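Local coordinates for serpin-ZX (Arabidopsis thaliana, PDB 3LE2), which inhibits the cysteine protease metacaspase-9 by covalent trapping after cleavage of its reactive-centre loop, and limits the activity of the death-promoting protease RD21A, at residues P92-D103 and K166-G177; E181-E192 and T202-K210. One frame throughout, in Å; residues are numbered along the deposited sequence. Where two conformers were deposited one is given.

The two contacts follow one another along the chain: interaction 1 ends at Gly177, and Glu181 opens interaction 2 a few residues later. Their centres are nevertheless about 33 Å apart and they share no other touch. The centre of interaction 1, in the large sheet A, lies about 12 Å from that of the chain; the centre of interaction 2, in the outlying hairpin of sheet C, about 25 Å. Neither holds the reactive bond Arg353-Gly354, though each has a neighbour connected with the loop. Strand 167-176 still pairs with strand 326-335, between which serpins insert the cleaved loop, while Lys182 forms a salt bridge with Glu341 at the start of the reactive-centre loop.

Interaction 1. Residues P92-D103 and K166-G177; sequences PKLSVANGAWID and KLIFANALYFKG
Phe175 lies alongside Leu94, both side chains pointing the same way, with CG of Leu94 at the ring edge 3.8 Å from CD1 of Phe175. CB of Pro92 reaches the next part of the same ring, 3.6 Å from CE1. The pair belongs to the serpin sheet A, in which strands 93-103 and 167-176 run antiparallel, zipped from Lys93 to Asp103 by backbone hydrogen bonds. The far edge of strand 167-176 pairs with strand 326-335, a seam still closed in the stressed form.

Leu94, Val96, Asn98 and Ala100 share one face with Phe175, Leu173, Asn171 and Phe169, where Asn98, Phe169 and Asn171 touch helix 37-49, and Leu94, Leu173 and Phe175 touch strand 382-388. Leu173 holds CG anti to its own N (chi1 -177°), which brings CD1 over to CG2 of Val96 at a tight 3.5 Å. Ala100 sets its CB 3.4 Å from CE1 of Phe169. Between these apolar pairs the two asparagines meet: ND2 of Asn171 donates to OD1 of Asn98 at 3.1 Å, their amide planes turned 66° apart and the donor standing well above the acceptor's carbonyl plane. Asn171 OD1 has a weak hydrogen bond with His329 ND1, a polar cluster consistent with the serpin shutter.

On the other face, CZ3 of Trp101 lies 4.2 Å from CB of Ala170, and its indole meets Trp143 of helix 129-147 edge to face. Small Ala97 and Ala172 put their CB atoms 4.0 Å apart. Beyond them Tyr174 turns its ring edge to CG of Lys93, whose amine continues to a salt bridge with Asp85. At the opposite end Asp103 OD2 is hydrogen-bonded to Ser105 OG and makes only a long salt bridge, 3.9 Å, with NZ of Lys166.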
loop_
_atom_site.group_PDB
_atom_site.type_symbol
_atom_site.label_atom_id
_atom_site.label_comp_id
_atom_site.label_asym_id
_atom_site.label_seq_id
_atom_site.Cartn_x
_atom_site.Cartn_y
_atom_site.Cartn_z
ATOM N N PRO A 92 7.295 -10.325 9.452
ATOM C CA PRO A 92 6.518 -10.669 8.260
ATOM C C PRO A 92 7.405 -10.906 7.046
ATOM O O PRO A 92 8.580 -10.543 7.009
ATOM C CB PRO A 92 5.630 -9.430 8.055
ATOM C CG PRO A 92 5.558 -8.800 9.404
ATOM C CD PRO A 92 6.937 -8.998 9.973
ATOM N N LYS A 93 6.820 -11.540 6.052
ATOM C CA LYS A 93 7.500 -11.782 4.807
ATOM C C LYS A 93 7.124 -10.634 3.897
ATOM O O LYS A 93 5.940 -10.341 3.720
ATOM C CB LYS A 93 7.022 -13.102 4.207
ATOM C CG LYS A 93 7.556 -13.394 2.804
ATOM C CD LYS A 93 9.038 -13.734 2.868
ATOM C CE LYS A 93 9.639 -13.977 1.502
ATOM N NZ LYS A 93 11.123 -14.090 1.636
ATOM N N LEU A 94 8.136 -9.976 3.347
ATOM C CA LEU A 94 7.940 -8.922 2.364
ATOM C C LEU A 94 8.852 -9.206 1.204
ATOM O O LEU A 94 9.982 -9.663 1.386
ATOM C CB LEU A 94 8.300 -7.533 2.913
ATOM C CG LEU A 94 7.365 -6.838 3.905
ATOM C CD1 LEU A 94 7.580 -7.353 5.326
ATOM C CD2 LEU A 94 7.598 -5.327 3.843
ATOM N N SER A 95 8.357 -8.916 0.006
ATOM C CA SER A 95 9.144 -9.067 -1.198
ATOM C C SER A 95 8.793 -7.926 -2.150
ATOM O O SER A 95 7.615 -7.618 -2.359
ATOM C CB SER A 95 8.868 -10.429 -1.837
ATOM O OG SER A 95 9.722 -10.617 -2.945
ATOM N N VAL A 96 9.818 -7.300 -2.714
ATOM C CA VAL A 96 9.650 -6.107 -3.533
ATOM C C VAL A 96 10.143 -6.331 -4.959
ATOM O O VAL A 96 11.177 -6.960 -5.179
ATOM C CB VAL A 96 10.451 -4.940 -2.952
ATOM C CG1 VAL A 96 10.488 -3.779 -3.940
ATOM C CG2 VAL A 96 9.889 -4.523 -1.596
ATOM N N ALA A 97 9.394 -5.817 -5.925
ATOM C CA ALA A 97 9.832 -5.813 -7.309
ATOM C C ALA A 97 9.802 -4.375 -7.798
ATOM O O ALA A 97 8.772 -3.706 -7.735
ATOM C CB ALA A 97 8.935 -6.691 -8.172
ATOM N N ASN A 98 10.934 -3.912 -8.302
ATOM C CA ASN A 98 11.058 -2.519 -8.667
ATOM C C ASN A 98 11.965 -2.300 -9.879
ATOM O O ASN A 98 13.173 -2.553 -9.830
ATOM C CB ASN A 98 11.552 -1.739 -7.449
ATOM C CG ASN A 98 11.415 -0.271 -7.629
ATOM O OD1 ASN A 98 10.433 0.207 -8.200
ATOM N ND2 ASN A 98 12.409 0.468 -7.175
ATOM N N GLY A 99 11.385 -1.839 -10.979
ATOM C CA GLY A 99 12.149 -1.742 -12.211
ATOM C C GLY A 99 11.632 -0.738 -13.220
ATOM O O GLY A 99 10.461 -0.346 -13.188
ATOM N N ALA A 100 12.524 -0.319 -14.116
ATOM C CA ALA A 100 12.167 0.567 -15.210
ATOM C C ALA A 100 12.634 -0.008 -16.546
ATOM O O ALA A 100 13.729 -0.543 -16.658
ATOM C CB ALA A 100 12.782 1.942 -14.987
ATOM N N TRP A 101 11.788 0.107 -17.556
ATOM C CA TRP A 101 12.129 -0.327 -18.901
ATOM C C TRP A 101 11.884 0.820 -19.860
ATOM O O TRP A 101 10.876 1.521 -19.773
ATOM C CB TRP A 101 11.268 -1.528 -19.326
ATOM C CG TRP A 101 11.725 -2.877 -18.791
ATOM C CD1 TRP A 101 12.389 -3.859 -19.486
ATOM C CD2 TRP A 101 11.547 -3.384 -17.459
ATOM N NE1 TRP A 101 12.635 -4.940 -18.665
ATOM C CE2 TRP A 101 12.123 -4.675 -17.420
ATOM C CE3 TRP A 101 10.949 -2.872 -16.297
ATOM C CZ2 TRP A 101 12.118 -5.458 -16.269
ATOM C CZ3 TRP A 101 10.949 -3.648 -15.159
ATOM C CH2 TRP A 101 11.535 -4.927 -15.151
ATOM N N ILE A 102 12.789 0.990 -20.803
ATOM C CA ILE A 102 12.641 2.055 -21.779
ATOM C C ILE A 102 12.767 1.477 -23.184
ATOM O O ILE A 102 13.492 0.499 -23.393
ATOM C CB ILE A 102 13.712 3.143 -21.533
ATOM C CG1 ILE A 102 13.254 4.484 -22.085
ATOM C CG2 ILE A 102 15.075 2.713 -22.094
ATOM C CD1 ILE A 102 14.002 5.631 -21.495
ATOM N N ASP A 103 12.064 2.048 -24.157
ATOM C CA ASP A 103 12.245 1.552 -25.514
ATOM C C ASP A 103 13.710 1.652 -25.915
ATOM O O ASP A 103 14.349 2.685 -25.694
ATOM C CB ASP A 103 11.394 2.285 -26.540
ATOM C CG ASP A 103 11.455 1.610 -27.893
ATOM O OD1 ASP A 103 11.174 0.396 -27.935
ATOM O OD2 ASP A 103 11.817 2.264 -28.896
ATOM N N LYS A 166 7.103 3.869 -24.528
ATOM C CA LYS A 166 8.466 4.391 -24.475
ATOM C C LYS A 166 9.122 4.147 -23.138
ATOM O O LYS A 166 10.267 3.704 -23.088
ATOM C CB LYS A 166 8.490 5.883 -24.803
ATOM C CG LYS A 166 8.018 6.199 -26.226
ATOM C CD LYS A 166 8.909 5.522 -27.278
ATOM C CE LYS A 166 8.390 5.781 -28.685
ATOM N NZ LYS A 166 9.037 4.890 -29.704
ATOM N N LEU A 167 8.397 4.436 -22.055
ATOM C CA LEU A 167 8.958 4.325 -20.707
ATOM C C LEU A 167 7.936 3.839 -19.693
ATOM O O LEU A 167 6.892 4.462 -19.494
ATOM C CB LEU A 167 9.542 5.669 -20.246
ATOM C CG LEU A 167 10.093 5.732 -18.825
ATOM C CD1 LEU A 167 11.312 4.843 -18.623
ATOM C CD2 LEU A 167 10.424 7.165 -18.482
ATOM N N ILE A 168 8.242 2.719 -19.049
ATOM C CA ILE A 168 7.354 2.156 -18.040
ATOM C C ILE A 168 8.070 1.840 -16.729
ATOM O O ILE A 168 9.286 1.615 -16.695
ATOM C CB ILE A 168 6.672 0.862 -18.534
ATOM C CG1 ILE A 168 7.713 -0.250 -18.713
ATOM C CG2 ILE A 168 5.882 1.132 -19.809
ATOM C CD1 ILE A 168 7.127 -1.614 -19.017
ATOM N N PHE A 169 7.301 1.822 -15.651
ATOM C CA PHE A 169 7.803 1.358 -14.381
ATOM C C PHE A 169 6.940 0.187 -13.939
ATOM O O PHE A 169 5.726 0.197 -14.120
ATOM C CB PHE A 169 7.783 2.489 -13.365
ATOM C CG PHE A 169 8.763 3.573 -13.683
ATOM C CD1 PHE A 169 10.075 3.496 -13.231
ATOM C CD2 PHE A 169 8.390 4.651 -14.469
ATOM C CE1 PHE A 169 10.983 4.489 -13.541
ATOM C CE2 PHE A 169 9.293 5.639 -14.779
ATOM C CZ PHE A 169 10.589 5.561 -14.316
ATOM N N ALA A 170 7.566 -0.844 -13.399
ATOM C CA ALA A 170 6.800 -1.967 -12.909
ATOM C C ALA A 170 7.183 -2.156 -11.468
ATOM O O ALA A 170 8.365 -2.274 -11.145
ATOM C CB ALA A 170 7.077 -3.231 -13.725
ATOM N N ASN A 171 6.178 -2.162 -10.602
ATOM C CA ASN A 171 6.421 -2.218 -9.176
ATOM C C ASN A 171 5.434 -3.154 -8.491
ATOM O O ASN A 171 4.246 -3.176 -8.818
ATOM C CB ASN A 171 6.360 -0.808 -8.576
ATOM C CG ASN A 171 6.670 -0.797 -7.096
ATOM O OD1 ASN A 171 5.941 -1.388 -6.300
ATOM N ND2 ASN A 171 7.759 -0.128 -6.715
ATOM N N ALA A 172 5.929 -3.942 -7.547
ATOM C CA ALA A 172 5.063 -4.860 -6.821
ATOM C C ALA A 172 5.518 -4.966 -5.374
ATOM O O ALA A 172 6.703 -4.867 -5.077
ATOM C CB ALA A 172 5.060 -6.233 -7.490
ATOM N N LEU A 173 4.572 -5.153 -4.468
ATOM C CA LEU A 173 4.912 -5.376 -3.074
ATOM C C LEU A 173 4.095 -6.549 -2.564
ATOM O O LEU A 173 2.861 -6.504 -2.564
ATOM C CB LEU A 173 4.663 -4.119 -2.212
ATOM C CG LEU A 173 5.061 -4.216 -0.727
ATOM C CD1 LEU A 173 6.564 -4.428 -0.566
ATOM C CD2 LEU A 173 4.616 -3.006 0.115
ATOM N N TYR A 174 4.790 -7.607 -2.152
ATOM C CA TYR A 174 4.146 -8.728 -1.478
ATOM C C TYR A 174 4.408 -8.642 0.023
ATOM O O TYR A 174 5.523 -8.362 0.459
ATOM C CB TYR A 174 4.627 -10.075 -2.046
ATOM C CG TYR A 174 4.103 -11.294 -1.311
ATOM C CD1 TYR A 174 2.911 -11.899 -1.699
ATOM C CD2 TYR A 174 4.797 -11.846 -0.228
ATOM C CE1 TYR A 174 2.416 -13.031 -1.042
ATOM C CE2 TYR A 174 4.307 -12.981 0.445
ATOM C CZ TYR A 174 3.113 -13.564 0.024
ATOM O OH TYR A 174 2.595 -14.673 0.659
ATOM N N PHE A 175 3.371 -8.885 0.808
ATOM C CA PHE A 175 3.483 -8.896 2.259
ATOM C C PHE A 175 2.642 -10.039 2.783
ATOM O O PHE A 175 1.518 -10.257 2.328
ATOM C CB PHE A 175 2.998 -7.554 2.832
ATOM C CG PHE A 175 2.831 -7.520 4.346
ATOM C CD1 PHE A 175 3.806 -6.970 5.153
ATOM C CD2 PHE A 175 1.659 -7.954 4.944
ATOM C CE1 PHE A 175 3.640 -6.900 6.531
ATOM C CE2 PHE A 175 1.486 -7.878 6.326
ATOM C CZ PHE A 175 2.477 -7.356 7.114
ATOM N N LYS A 176 3.201 -10.785 3.721
ATOM C CA LYS A 176 2.416 -11.775 4.440
ATOM C C LYS A 176 2.928 -11.842 5.856
ATOM O O LYS A 176 4.119 -12.052 6.081
ATOM C CB LYS A 176 2.493 -13.155 3.784
ATOM C CG LYS A 176 1.709 -14.214 4.550
ATOM C CD LYS A 176 1.523 -15.468 3.725
ATOM C CE LYS A 176 0.755 -16.535 4.489
ATOM N NZ LYS A 176 0.609 -17.782 3.661
ATOM N N GLY A 177 2.027 -11.647 6.811
ATOM C CA GLY A 177 2.409 -11.628 8.206
ATOM C C GLY A 177 1.529 -12.529 9.046
ATOM O O GLY A 177 0.370 -12.770 8.719
#

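Interaction 2. Residues E181-E192 and T202-K210; sequences EKFDESLTQEGE and TAPFMTSKK
The hairpin of strands 189-194 and 200-207 continues here into the segments that lead into and out of it, 181-188 and 208-210. Gln189 and Phe205 form a hydrogen-bonded antiparallel pair, Phe205 N to Gln189 O at 2.9 Å, and Ala203 N reaches Gly191 O at 2.8 Å; the return bond from Gly191 N is weak. Bare Gly191 leaves room for the ring of Phe205, whose edge meets Gly191 O in plane. Toward the turn, Thr202 OG1 donates to Glu192 OE2 at 2.6 Å on its syn lone pair. This is the outer part of serpin sheet C, often called the gate; strand 200-207 pairs antiparallel with strand 277-289 along its other edge. At the base, Met206 crosses Phe183 at about a right angle: bent at chi3 (-55°), the chain sets CE 3.8 Å from the ring centroid and 11° off its normal, a CH-pi contact, with SD over the same face as a Met-aromatic contact. Thr207 O lies at the ring edge, 3.6 Å from CD1 of Phe183, and Trp179 stacks edge-to-face on the same ring. One water accepts a hydrogen bond from Thr207 N and donates to Asp184 O and Thr188 OG1, which also bonds Glu337 OE2; another links Lys182 O, Ser208 OG and Lys210 NZ.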
loop_
_atom_site.group_PDB
_atom_site.type_symbol
_atom_site.label_atom_id
_atom_site.label_comp_id
_atom_site.label_asym_id
_atom_site.label_seq_id
_atom_site.Cartn_x
_atom_site.Cartn_y
_atom_site.Cartn_z
ATOM N N GLU A 181 -1.734 -12.332 17.807
ATOM C CA GLU A 181 -2.738 -13.156 18.462
ATOM C C GLU A 181 -3.549 -13.923 17.426
ATOM O O GLU A 181 -4.353 -13.334 16.710
ATOM C CB GLU A 181 -3.705 -12.277 19.245
ATOM C CG GLU A 181 -3.093 -11.550 20.420
ATOM C CD GLU A 181 -3.040 -12.411 21.665
ATOM O OE1 GLU A 181 -3.739 -13.457 21.700
ATOM O OE2 GLU A 181 -2.303 -12.036 22.602
ATOM N N LYS A 182 -3.364 -15.234 17.351
ATOM C CA LYS A 182 -4.151 -16.026 16.415
ATOM C C LYS A 182 -5.635 -15.951 16.752
ATOM O O LYS A 182 -6.011 -15.632 17.882
ATOM C CB LYS A 182 -3.682 -17.485 16.408
ATOM C CG LYS A 182 -3.886 -18.231 17.731
ATOM C CD LYS A 182 -3.084 -19.532 17.742
ATOM C CE LYS A 182 -3.201 -20.267 19.066
ATOM N NZ LYS A 182 -2.269 -21.434 19.115
ATOM N N PHE A 183 -6.477 -16.214 15.756
ATOM C CA PHE A 183 -7.899 -16.434 15.985
ATOM C C PHE A 183 -8.103 -17.935 16.053
ATOM O O PHE A 183 -7.367 -18.684 15.420
ATOM C CB PHE A 183 -8.729 -15.885 14.828
ATOM C CG PHE A 183 -8.653 -14.404 14.681
ATOM C CD1 PHE A 183 -9.690 -13.601 15.119
ATOM C CD2 PHE A 183 -7.542 -13.809 14.105
ATOM C CE1 PHE A 183 -9.621 -12.231 14.985
ATOM C CE2 PHE A 183 -7.466 -12.448 13.963
ATOM C CZ PHE A 183 -8.506 -11.652 14.403
ATOM N N ASP A 184 -9.099 -18.373 16.818
ATOM C CA ASP A 184 -9.430 -19.792 16.884
ATOM C C ASP A 184 -10.273 -20.161 15.669
ATOM O O ASP A 184 -11.443 -19.776 15.561
ATOM C CB ASP A 184 -10.173 -20.128 18.185
ATOM C CG ASP A 184 -10.291 -21.632 18.420
ATOM O OD1 ASP A 184 -10.378 -22.399 17.433
ATOM O OD2 ASP A 184 -10.302 -22.047 19.595
ATOM N N GLU A 185 -9.668 -20.896 14.748
ATOM C CA GLU A 185 -10.340 -21.259 13.509
ATOM C C GLU A 185 -11.614 -22.069 13.766
ATOM O O GLU A 185 -12.532 -22.072 12.947
ATOM C CB GLU A 185 -9.384 -22.023 12.598
ATOM C CG GLU A 185 -10.010 -22.454 11.300
ATOM C CD GLU A 185 -9.062 -23.273 10.458
ATOM O OE1 GLU A 185 -7.834 -23.180 10.687
ATOM O OE2 GLU A 185 -9.546 -24.011 9.570
ATOM N N SER A 186 -11.677 -22.740 14.912
ATOM C CA SER A 186 -12.883 -23.478 15.281
ATOM C C SER A 186 -14.069 -22.537 15.450
ATOM O O SER A 186 -15.221 -22.972 15.372
ATOM C CB SER A 186 -12.672 -24.261 16.580
ATOM O OG SER A 186 -11.303 -24.548 16.789
ATOM N N LEU A 187 -13.775 -21.256 15.691
ATOM C CA LEU A 187 -14.799 -20.250 15.978
ATOM C C LEU A 187 -15.312 -19.523 14.738
ATOM O O LEU A 187 -16.376 -18.903 14.761
ATOM C CB LEU A 187 -14.276 -19.224 16.982
ATOM C CG LEU A 187 -13.997 -19.751 18.389
ATOM C CD1 LEU A 187 -13.506 -18.634 19.312
ATOM C CD2 LEU A 187 -15.253 -20.392 18.944
ATOM N N THR A 188 -14.550 -19.590 13.659
ATOM C CA THR A 188 -14.985 -19.003 12.404
ATOM C C THR A 188 -16.327 -19.605 11.989
ATOM O O THR A 188 -16.493 -20.822 12.003
ATOM C CB THR A 188 -13.950 -19.247 11.309
ATOM O OG1 THR A 188 -12.678 -18.757 11.746
ATOM C CG2 THR A 188 -14.365 -18.559 10.011
ATOM N N GLN A 189 -17.281 -18.752 11.627
ATOM C CA GLN A 189 -18.613 -19.207 11.247
ATOM C C GLN A 189 -19.116 -18.378 10.074
ATOM O O GLN A 189 -18.656 -17.257 9.866
ATOM C CB GLN A 189 -19.584 -19.084 12.431
ATOM C CG GLN A 189 -19.209 -19.932 13.659
ATOM C CD GLN A 189 -19.269 -21.445 13.399
ATOM O OE1 GLN A 189 -20.119 -21.930 12.644
ATOM N NE2 GLN A 189 -18.367 -22.192 14.037
ATOM N N GLU A 190 -20.049 -18.926 9.304
ATOM C CA GLU A 190 -20.650 -18.183 8.200
ATOM C C GLU A 190 -21.518 -17.051 8.746
ATOM O O GLU A 190 -22.029 -17.137 9.864
ATOM C CB GLU A 190 -21.478 -19.105 7.292
ATOM C CG GLU A 190 -20.676 -20.226 6.641
ATOM C CD GLU A 190 -19.504 -19.717 5.810
ATOM O OE1 GLU A 190 -19.720 -19.243 4.672
ATOM O OE2 GLU A 190 -18.358 -19.806 6.294
ATOM N N GLY A 191 -21.670 -15.986 7.957
ATOM C CA GLY A 191 -22.423 -14.810 8.372
ATOM C C GLY A 191 -22.706 -13.883 7.200
ATOM O O GLY A 191 -22.108 -14.019 6.144
ATOM N N GLU A 192 -23.614 -12.935 7.384
ATOM C CA GLU A 192 -24.010 -12.040 6.300
ATOM C C GLU A 192 -23.131 -10.791 6.182
ATOM O O GLU A 192 -22.948 -10.047 7.149
ATOM C CB GLU A 192 -25.482 -11.633 6.453
ATOM C CG GLU A 192 -26.465 -12.810 6.318
ATOM C CD GLU A 192 -26.224 -13.663 5.060
ATOM O OE1 GLU A 192 -26.543 -13.195 3.942
ATOM O OE2 GLU A 192 -25.726 -14.809 5.182
ATOM N N THR A 202 -23.211 -14.533 2.014
ATOM C CA THR A 202 -22.767 -15.331 3.155
ATOM C C THR A 202 -21.266 -15.575 3.091
ATOM O O THR A 202 -20.745 -16.029 2.072
ATOM C CB THR A 202 -23.503 -16.685 3.216
ATOM O OG1 THR A 202 -24.906 -16.451 3.369
ATOM C CG2 THR A 202 -23.012 -17.503 4.394
ATOM N N ALA A 203 -20.569 -15.282 4.181
ATOM C CA ALA A 203 -19.115 -15.337 4.185
ATOM C C ALA A 203 -18.556 -15.751 5.556
ATOM O O ALA A 203 -19.219 -15.574 6.581
ATOM C CB ALA A 203 -18.547 -13.978 3.751
ATOM N N PRO A 204 -17.341 -16.322 5.573
ATOM C CA PRO A 204 -16.671 -16.693 6.828
ATOM C C PRO A 204 -16.225 -15.461 7.640
ATOM O O PRO A 204 -15.420 -14.657 7.164
ATOM C CB PRO A 204 -15.430 -17.482 6.362
ATOM C CG PRO A 204 -15.524 -17.590 4.864
ATOM C CD PRO A 204 -16.515 -16.600 4.383
ATOM N N PHE A 205 -16.754 -15.320 8.850
ATOM C CA PHE A 205 -16.321 -14.290 9.782
ATOM C C PHE A 205 -15.531 -14.905 10.932
ATOM O O PHE A 205 -16.022 -15.809 11.610
ATOM C CB PHE A 205 -17.521 -13.556 10.374
ATOM C CG PHE A 205 -18.136 -12.531 9.458
ATOM C CD1 PHE A 205 -17.675 -11.222 9.453
ATOM C CD2 PHE A 205 -19.195 -12.866 8.629
ATOM C CE1 PHE A 205 -18.250 -10.267 8.643
ATOM C CE2 PHE A 205 -19.779 -11.907 7.799
ATOM C CZ PHE A 205 -19.303 -10.605 7.808
ATOM N N MET A 206 -14.317 -14.408 11.155
ATOM C CA MET A 206 -13.533 -14.803 12.315
ATOM C C MET A 206 -14.063 -14.087 13.552
ATOM O O MET A 206 -14.623 -12.995 13.454
ATOM C CB MET A 206 -12.065 -14.441 12.104
ATOM C CG MET A 206 -11.510 -14.917 10.787
ATOM S SD MET A 206 -9.747 -14.618 10.623
ATOM C CE MET A 206 -9.669 -12.855 10.923
ATOM N N THR A 207 -13.891 -14.704 14.716
ATOM C CA THR A 207 -14.305 -14.078 15.966
ATOM C C THR A 207 -13.326 -14.361 17.090
ATOM O O THR A 207 -12.415 -15.182 16.947
ATOM C CB THR A 207 -15.712 -14.520 16.413
ATOM O OG1 THR A 207 -16.159 -13.664 17.472
ATOM C CG2 THR A 207 -15.693 -15.966 16.897
ATOM N N SER A 208 -13.512 -13.657 18.201
ATOM C CA SER A 208 -12.653 -13.800 19.370
ATOM C C SER A 208 -13.315 -13.214 20.608
ATOM O O SER A 208 -14.190 -12.348 20.518
ATOM C CB SER A 208 -11.307 -13.118 19.153
ATOM O OG SER A 208 -10.551 -13.153 20.348
ATOM N N LYS A 209 -12.900 -13.698 21.771
ATOM C CA LYS A 209 -13.423 -13.168 23.020
ATOM C C LYS A 209 -12.317 -12.466 23.779
ATOM O O LYS A 209 -12.561 -11.879 24.822
ATOM C CB LYS A 209 -14.082 -14.259 23.874
ATOM C CG LYS A 209 -15.586 -14.409 23.628
ATOM C CD LYS A 209 -16.215 -15.448 24.553
ATOM C CE LYS A 209 -17.739 -15.337 24.561
ATOM N NZ LYS A 209 -18.332 -15.334 23.186
ATOM N N LYS A 210 -11.103 -12.524 23.234
ATOM C CA LYS A 210 -9.989 -11.768 23.781
ATOM C C LYS A 210 -10.229 -10.267 23.640
ATOM O O LYS A 210 -11.088 -9.827 22.881
ATOM C CB LYS A 210 -8.683 -12.151 23.090
ATOM C CG LYS A 210 -8.299 -13.609 23.256
ATOM C CD LYS A 210 -6.793 -13.795 23.139
ATOM C CE LYS A 210 -6.406 -15.263 23.108
ATOM N NZ LYS A 210 -6.670 -15.887 21.770
HETATM O O HOH W 1 -8.070 -14.119 19.479
HETATM O O HOH W 2 -12.417 -17.249 14.538
HETATM O O HOH W 3 -10.405 -16.266 18.124
HETATM O O HOH W 4 -18.912 -18.618 2.380
#